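Local coordinates for protein dihydrofolate reductase (Schistosoma mansoni, PDB 3VCO) that catalyses the NADPH-dependent reduction of dihydrofolate to tetrahydrofolate, a key step of folate metabolism that feeds glycine, purine and thymidylate synthesis, at residues Phe51-Thr56 against Pro83-Ile88; Leu63-Val68 against Val125-Ile130. All coordinates share one frame; numbering follows the deposited sequence.

How the contacts relate
From the N terminus the chain first forms helix 46-57, which carries F51-T56, and then turns into strand 64-70, which carries L63-V68. Contact 1 closes a loop of 26 residues when P83-I88, running into strand 88-92, returns to the helix. Contact 2 closes a longer loop of 56 residues when strand 125-130 pairs with strand 64-70. The segments alternate along the chain, so the two loops cross. They also touch: I88 N to N65 O and I88 O to V67 N are probable backbone hydrogen bonds, and V55 O packs on F129 CZ. Together they tie the helix to three neighbouring parallel strands of the central sheet.

Contact 1 (Phe51-Thr56 against Pro83-Ile88); sequences FFKTVT and PLKDRI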
loop_
_atom_site.group_PDB
_atom_site.type_symbol
_atom_site.label_atom_id
_atom_site.label_comp_id
_atom_site.label_asym_id
_atom_site.label_seq_id
_atom_site.Cartn_x
_atom_site.Cartn_y
_atom_site.Cartn_z
ATOM N N PHE A 51 7.111 -7.939 5.229
ATOM C CA PHE A 51 5.927 -7.321 5.815
ATOM C C PHE A 51 4.940 -6.981 4.715
ATOM O O PHE A 51 3.777 -7.392 4.751
ATOM C CB PHE A 51 6.333 -6.072 6.621
ATOM C CG PHE A 51 5.161 -5.205 7.080
ATOM C CD1 PHE A 51 4.329 -5.621 8.112
ATOM C CD2 PHE A 51 4.939 -3.963 6.514
ATOM C CE1 PHE A 51 3.266 -4.819 8.547
ATOM C CE2 PHE A 51 3.891 -3.175 6.930
ATOM C CZ PHE A 51 3.064 -3.599 7.967
ATOM N N PHE A 52 5.436 -6.298 3.688
ATOM C CA PHE A 52 4.626 -5.942 2.536
ATOM C C PHE A 52 3.986 -7.166 1.875
ATOM O O PHE A 52 2.780 -7.195 1.699
ATOM C CB PHE A 52 5.463 -5.195 1.522
ATOM C CG PHE A 52 4.697 -4.729 0.332
ATOM C CD1 PHE A 52 4.124 -3.474 0.305
ATOM C CD2 PHE A 52 4.599 -5.521 -0.788
ATOM C CE1 PHE A 52 3.430 -3.048 -0.850
ATOM C CE2 PHE A 52 3.908 -5.107 -1.909
ATOM C CZ PHE A 52 3.328 -3.883 -1.945
ATOM N N LYS A 53 4.805 -8.146 1.504
ATOM C CA LYS A 53 4.337 -9.389 0.891
ATOM C C LYS A 53 3.231 -10.078 1.697
ATOM O O LYS A 53 2.152 -10.377 1.170
ATOM C CB LYS A 53 5.501 -10.364 0.668
ATOM C CG LYS A 53 5.067 -11.740 0.143
ATOM C CD LYS A 53 4.727 -11.706 -1.335
ATOM C CE LYS A 53 4.579 -13.131 -1.904
ATOM N NZ LYS A 53 4.649 -13.154 -3.387
ATOM N N THR A 54 3.510 -10.330 2.966
ATOM C CA THR A 54 2.528 -10.887 3.898
ATOM C C THR A 54 1.208 -10.102 3.970
ATOM O O THR A 54 0.139 -10.665 3.732
ATOM C CB THR A 54 3.117 -11.006 5.316
ATOM O OG1 THR A 54 4.250 -11.879 5.272
ATOM C CG2 THR A 54 2.093 -11.574 6.281
ATOM N N VAL A 55 1.299 -8.811 4.281
ATOM C CA VAL A 55 0.131 -7.945 4.433
ATOM C C VAL A 55 -0.691 -7.986 3.160
ATOM O O VAL A 55 -1.897 -8.209 3.214
ATOM C CB VAL A 55 0.546 -6.472 4.802
ATOM C CG1 VAL A 55 -0.573 -5.474 4.587
ATOM C CG2 VAL A 55 1.024 -6.398 6.235
ATOM N N THR A 56 -0.046 -7.825 2.007
ATOM C CA THR A 56 -0.809 -7.694 0.769
ATOM C C THR A 56 -1.215 -8.985 0.118
ATOM O O THR A 56 -2.092 -8.985 -0.720
ATOM C CB THR A 56 -0.075 -6.834 -0.290
ATOM O OG1 THR A 56 1.143 -7.484 -0.656
ATOM C CG2 THR A 56 0.193 -5.348 0.292
ATOM N N PRO A 83 4.792 -8.270 -12.214
ATOM C CA PRO A 83 3.657 -7.804 -11.395
ATOM C C PRO A 83 3.727 -8.546 -10.063
ATOM O O PRO A 83 4.403 -9.563 -9.955
ATOM C CB PRO A 83 2.437 -8.292 -12.160
ATOM C CG PRO A 83 2.935 -8.534 -13.603
ATOM C CD PRO A 83 4.346 -8.964 -13.446
ATOM N N LEU A 84 3.080 -8.021 -9.043
ATOM C CA LEU A 84 3.145 -8.641 -7.732
ATOM C C LEU A 84 2.343 -9.923 -7.788
ATOM O O LEU A 84 1.140 -9.875 -8.045
ATOM C CB LEU A 84 2.539 -7.671 -6.757
ATOM C CG LEU A 84 3.364 -6.391 -6.715
ATOM C CD1 LEU A 84 2.745 -5.363 -5.756
ATOM C CD2 LEU A 84 4.757 -6.770 -6.265
ATOM N N LYS A 85 2.993 -11.066 -7.581
ATOM C CA LYS A 85 2.309 -12.355 -7.736
ATOM C C LYS A 85 1.150 -12.555 -6.752
ATOM O O LYS A 85 1.219 -12.115 -5.607
ATOM C CB LYS A 85 3.309 -13.531 -7.640
ATOM C CG LYS A 85 4.389 -13.348 -6.601
ATOM C CD LYS A 85 5.478 -14.456 -6.688
ATOM C CE LYS A 85 6.660 -14.159 -5.760
ATOM N NZ LYS A 85 7.750 -15.180 -5.852
ATOM N N ASP A 86 0.108 -13.240 -7.202
ATOM C CA ASP A 86 -0.989 -13.650 -6.314
ATOM C C ASP A 86 -1.856 -12.505 -5.813
ATOM O O ASP A 86 -2.615 -12.668 -4.845
ATOM C CB ASP A 86 -0.461 -14.493 -5.144
ATOM C CG ASP A 86 0.064 -15.860 -5.603
ATOM O OD1 ASP A 86 -0.582 -16.482 -6.480
ATOM O OD2 ASP A 86 1.125 -16.307 -5.103
ATOM N N ARG A 87 -1.744 -11.360 -6.491
ATOM C CA ARG A 87 -2.558 -10.192 -6.215
ATOM C C ARG A 87 -3.043 -9.648 -7.516
ATOM O O ARG A 87 -2.384 -9.790 -8.549
ATOM C CB ARG A 87 -1.714 -9.110 -5.478
ATOM C CG ARG A 87 -1.394 -9.513 -4.056
ATOM C CD ARG A 87 -0.095 -8.883 -3.604
ATOM N NE ARG A 87 1.003 -9.680 -4.108
ATOM C CZ ARG A 87 2.275 -9.499 -3.806
ATOM N NH1 ARG A 87 2.643 -8.548 -2.945
ATOM N NH2 ARG A 87 3.180 -10.316 -4.341
ATOM N N ILE A 88 -4.205 -9.030 -7.487
ATOM C CA ILE A 88 -4.705 -8.330 -8.658
ATOM C C ILE A 88 -3.980 -6.992 -8.641
ATOM O O ILE A 88 -4.116 -6.226 -7.689
ATOM C CB ILE A 88 -6.222 -8.084 -8.514
ATOM C CG1 ILE A 88 -6.976 -9.429 -8.464
ATOM C CG2 ILE A 88 -6.750 -7.154 -9.645
ATOM C CD1 ILE A 88 -8.317 -9.325 -7.830
#
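R87 reaches from the type II turn L84-R87 to the side of helix 46-57 and meets K53, T56 and F52. In the dihydrofolate reductase fold this turn leads into strand 88-92, and R87, F51, F52 and K53 are substrate-binding residues by similarity. The R87 chain bends at chi3 (-81°), which turns its guanidinium back over its own turn: the group grips K85 O side-on with NE and NH2, NH2 in the carbonyl plane and on a lone pair, NE above that plane. L84 CB lies over the centre of one face of the guanidinium, 3.5 Å above it. With a third bond, from R87 NH1 to T56 OG1 (2.9 Å, bent at 141° and tilted from the guanidinium plane), the rotation of the guanidinium is fixed. T56 OG1 also bonds to F52 O, one helical turn back, a carbonyl that already accepts the T56 backbone N-H; the threonine therefore links the arginine to the helix backbone. K53 slants across R87, its chain bent at chi2 (77°), which lays K53 CD 3.7 Å from R87 NH2. Its NZ ends 3.3 Å from R87 NH2 with no bond between these two donors, and 4.4 Å from K85 NZ. Such a gathering of positive groups is consistent with a site that receives an anionic substrate. K53 NZ also lies against the aliphatic part of K85, 3.2 Å from CG. Buried F52 adds an apolar part to the contact: T56 CG2 covers the centre of one face of its ring, and R87 NH1 approaches CE2 obliquely. The F52 and L84 side chains cross at about a right angle, L84 CD1 touching the ring edge 4.0 Å from F52 CE2.

Contact 2 (Leu63-Val68 against Val125-Ile130); sequences LKNAVV and VDEVFI
N65 and E127 meet where the parallel pairing of strands 64-70 and 125-130 slips by one residue, a beta bulge between the K64-V125 and A66-V128 bridges. The strands belong to the central sheet of the dihydrofolate reductase fold, and segments 64-68 and 125-130 run at 34° to each other. At the bulge the N65 side chain takes over a backbone role. Its CB lies 3.4 Å from E127 O and also near F129 CE2; N65 CG sits beside the backbone N (chi1 -61°) and reaches the edge of the F129 ring, 3.7 Å from F129 CE2. OD1 of N65 then accepts the E127 N-H, N65 OD1 to E127 N being 2.8 Å with 162° at the hydrogen, and touches D126 CB on the way. ND2, also near F129 CE2, turns out of the pair to donate to T56 O in the last turn of helix 46-57 and to K58 O just after it. Regular pairing resumes beyond: A66 N donates to E127 O, F129 N to A66 O, and V68 N to F129 O (2.7 Å). Before the bulge, D126 N donates to K64 O. The side chains of A66, V68, V128 and I130 share one face and pack against helix 109-116; on it V68 and I130 lie side by side, I130 CD1 3.6 Å from V68 CB. V67 and F129 fill the other face, against helix 46-57. The amide of N65 thus spends its oxygen within the strand pair and its nitrogen on the helix end: one side chain satisfies the extra N-H of the bulge, one carbonyl of the helix and one just beyond it, coupling sheet to helix through polar bonds in a buried place.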
loop_
_atom_site.group_PDB
_atom_site.type_symbol
_atom_site.label_atom_id
_atom_site.label_comp_id
_atom_site.label_asym_id
_atom_site.label_seq_id
_atom_site.Cartn_x
_atom_site.Cartn_y
_atom_site.Cartn_z
ATOM N N LEU A 63 -9.350 -16.649 -2.872
ATOM C CA LEU A 63 -9.437 -15.230 -3.236
ATOM C C LEU A 63 -8.080 -14.544 -3.334
ATOM O O LEU A 63 -7.067 -15.060 -2.847
ATOM C CB LEU A 63 -10.310 -14.485 -2.226
ATOM C CG LEU A 63 -11.663 -15.133 -1.943
ATOM C CD1 LEU A 63 -12.503 -14.254 -1.022
ATOM C CD2 LEU A 63 -12.426 -15.465 -3.229
ATOM N N LYS A 64 -8.066 -13.361 -3.943
ATOM C CA LYS A 64 -6.825 -12.581 -4.057
ATOM C C LYS A 64 -7.062 -11.159 -3.633
ATOM O O LYS A 64 -8.051 -10.548 -4.023
ATOM C CB LYS A 64 -6.339 -12.519 -5.505
ATOM C CG LYS A 64 -6.429 -13.817 -6.311
ATOM C CD LYS A 64 -5.150 -14.601 -6.178
ATOM C CE LYS A 64 -5.413 -16.098 -6.439
ATOM N NZ LYS A 64 -4.127 -16.768 -6.581
ATOM N N ASN A 65 -6.127 -10.602 -2.887
ATOM C CA ASN A 65 -6.203 -9.177 -2.608
ATOM C C ASN A 65 -5.855 -8.347 -3.846
ATOM O O ASN A 65 -5.230 -8.854 -4.761
ATOM C CB ASN A 65 -5.302 -8.808 -1.428
ATOM C CG ASN A 65 -5.700 -9.521 -0.183
ATOM O OD1 ASN A 65 -6.903 -9.679 0.079
ATOM N ND2 ASN A 65 -4.714 -9.989 0.590
ATOM N N ALA A 66 -6.324 -7.099 -3.892
ATOM C CA ALA A 66 -5.935 -6.144 -4.941
ATOM C C ALA A 66 -4.907 -5.163 -4.379
ATOM O O ALA A 66 -5.005 -4.759 -3.215
ATOM C CB ALA A 66 -7.163 -5.380 -5.484
ATOM N N VAL A 67 -3.874 -4.856 -5.162
ATOM C CA VAL A 67 -2.959 -3.775 -4.800
ATOM C C VAL A 67 -3.115 -2.704 -5.876
ATOM O O VAL A 67 -2.994 -2.990 -7.065
ATOM C CB VAL A 67 -1.496 -4.202 -4.727
ATOM C CG1 VAL A 67 -1.281 -5.113 -3.477
ATOM C CG2 VAL A 67 -1.079 -4.963 -6.024
ATOM N N VAL A 68 -3.465 -1.503 -5.424
ATOM C CA VAL A 68 -3.771 -0.409 -6.301
ATOM C C VAL A 68 -2.680 0.633 -6.092
ATOM O O VAL A 68 -2.302 0.904 -4.949
ATOM C CB VAL A 68 -5.178 0.168 -5.991
ATOM C CG1 VAL A 68 -5.527 1.266 -7.009
ATOM C CG2 VAL A 68 -6.276 -0.968 -5.988
ATOM N N VAL A 125 -11.826 -10.877 -5.600
ATOM C CA VAL A 125 -11.166 -9.926 -4.691
ATOM C C VAL A 125 -11.483 -10.211 -3.219
ATOM O O VAL A 125 -12.599 -10.588 -2.863
ATOM C CB VAL A 125 -11.595 -8.475 -5.037
ATOM C CG1 VAL A 125 -13.096 -8.327 -4.873
ATOM C CG2 VAL A 125 -10.865 -7.435 -4.146
ATOM N N ASP A 126 -10.479 -10.097 -2.371
ATOM C CA ASP A 126 -10.709 -10.170 -0.953
ATOM C C ASP A 126 -10.539 -8.737 -0.452
ATOM O O ASP A 126 -11.506 -7.976 -0.474
ATOM C CB ASP A 126 -9.773 -11.157 -0.243
ATOM C CG ASP A 126 -10.138 -11.340 1.239
ATOM O OD1 ASP A 126 -11.062 -10.640 1.728
ATOM O OD2 ASP A 126 -9.518 -12.192 1.908
ATOM N N GLU A 127 -9.328 -8.330 -0.059
ATOM C CA GLU A 127 -9.119 -6.968 0.440
ATOM C C GLU A 127 -8.423 -6.082 -0.620
ATOM O O GLU A 127 -7.820 -6.588 -1.589
ATOM C CB GLU A 127 -8.338 -6.964 1.777
ATOM C CG GLU A 127 -9.020 -7.774 2.970
ATOM C CD GLU A 127 -9.665 -6.886 4.038
ATOM O OE1 GLU A 127 -9.367 -5.683 4.044
ATOM O OE2 GLU A 127 -10.481 -7.382 4.875
ATOM N N VAL A 128 -8.522 -4.778 -0.433
ATOM C CA VAL A 128 -7.966 -3.801 -1.348
ATOM C C VAL A 128 -6.888 -3.022 -0.597
ATOM O O VAL A 128 -7.148 -2.499 0.496
ATOM C CB VAL A 128 -9.067 -2.840 -1.838
ATOM C CG1 VAL A 128 -8.493 -1.751 -2.724
ATOM C CG2 VAL A 128 -10.134 -3.641 -2.601
ATOM N N PHE A 129 -5.676 -2.995 -1.160
ATOM C CA PHE A 129 -4.575 -2.214 -0.573
ATOM C C PHE A 129 -4.200 -1.113 -1.560
ATOM O O PHE A 129 -4.031 -1.399 -2.742
ATOM C CB PHE A 129 -3.376 -3.124 -0.265
ATOM C CG PHE A 129 -3.701 -4.207 0.765
ATOM C CD1 PHE A 129 -3.391 -4.028 2.099
ATOM C CD2 PHE A 129 -4.421 -5.347 0.396
ATOM C CE1 PHE A 129 -3.739 -4.964 3.038
ATOM C CE2 PHE A 129 -4.780 -6.309 1.329
ATOM C CZ PHE A 129 -4.467 -6.122 2.667
ATOM N N ILE A 130 -4.065 0.119 -1.063
ATOM C CA ILE A 130 -3.520 1.224 -1.820
ATOM C C ILE A 130 -2.045 1.372 -1.400
ATOM O O ILE A 130 -1.753 1.672 -0.234
ATOM C CB ILE A 130 -4.251 2.526 -1.461
ATOM C CG1 ILE A 130 -5.758 2.399 -1.712
ATOM C CG2 ILE A 130 -3.648 3.731 -2.207
ATOM C CD1 ILE A 130 -6.113 2.146 -3.136
#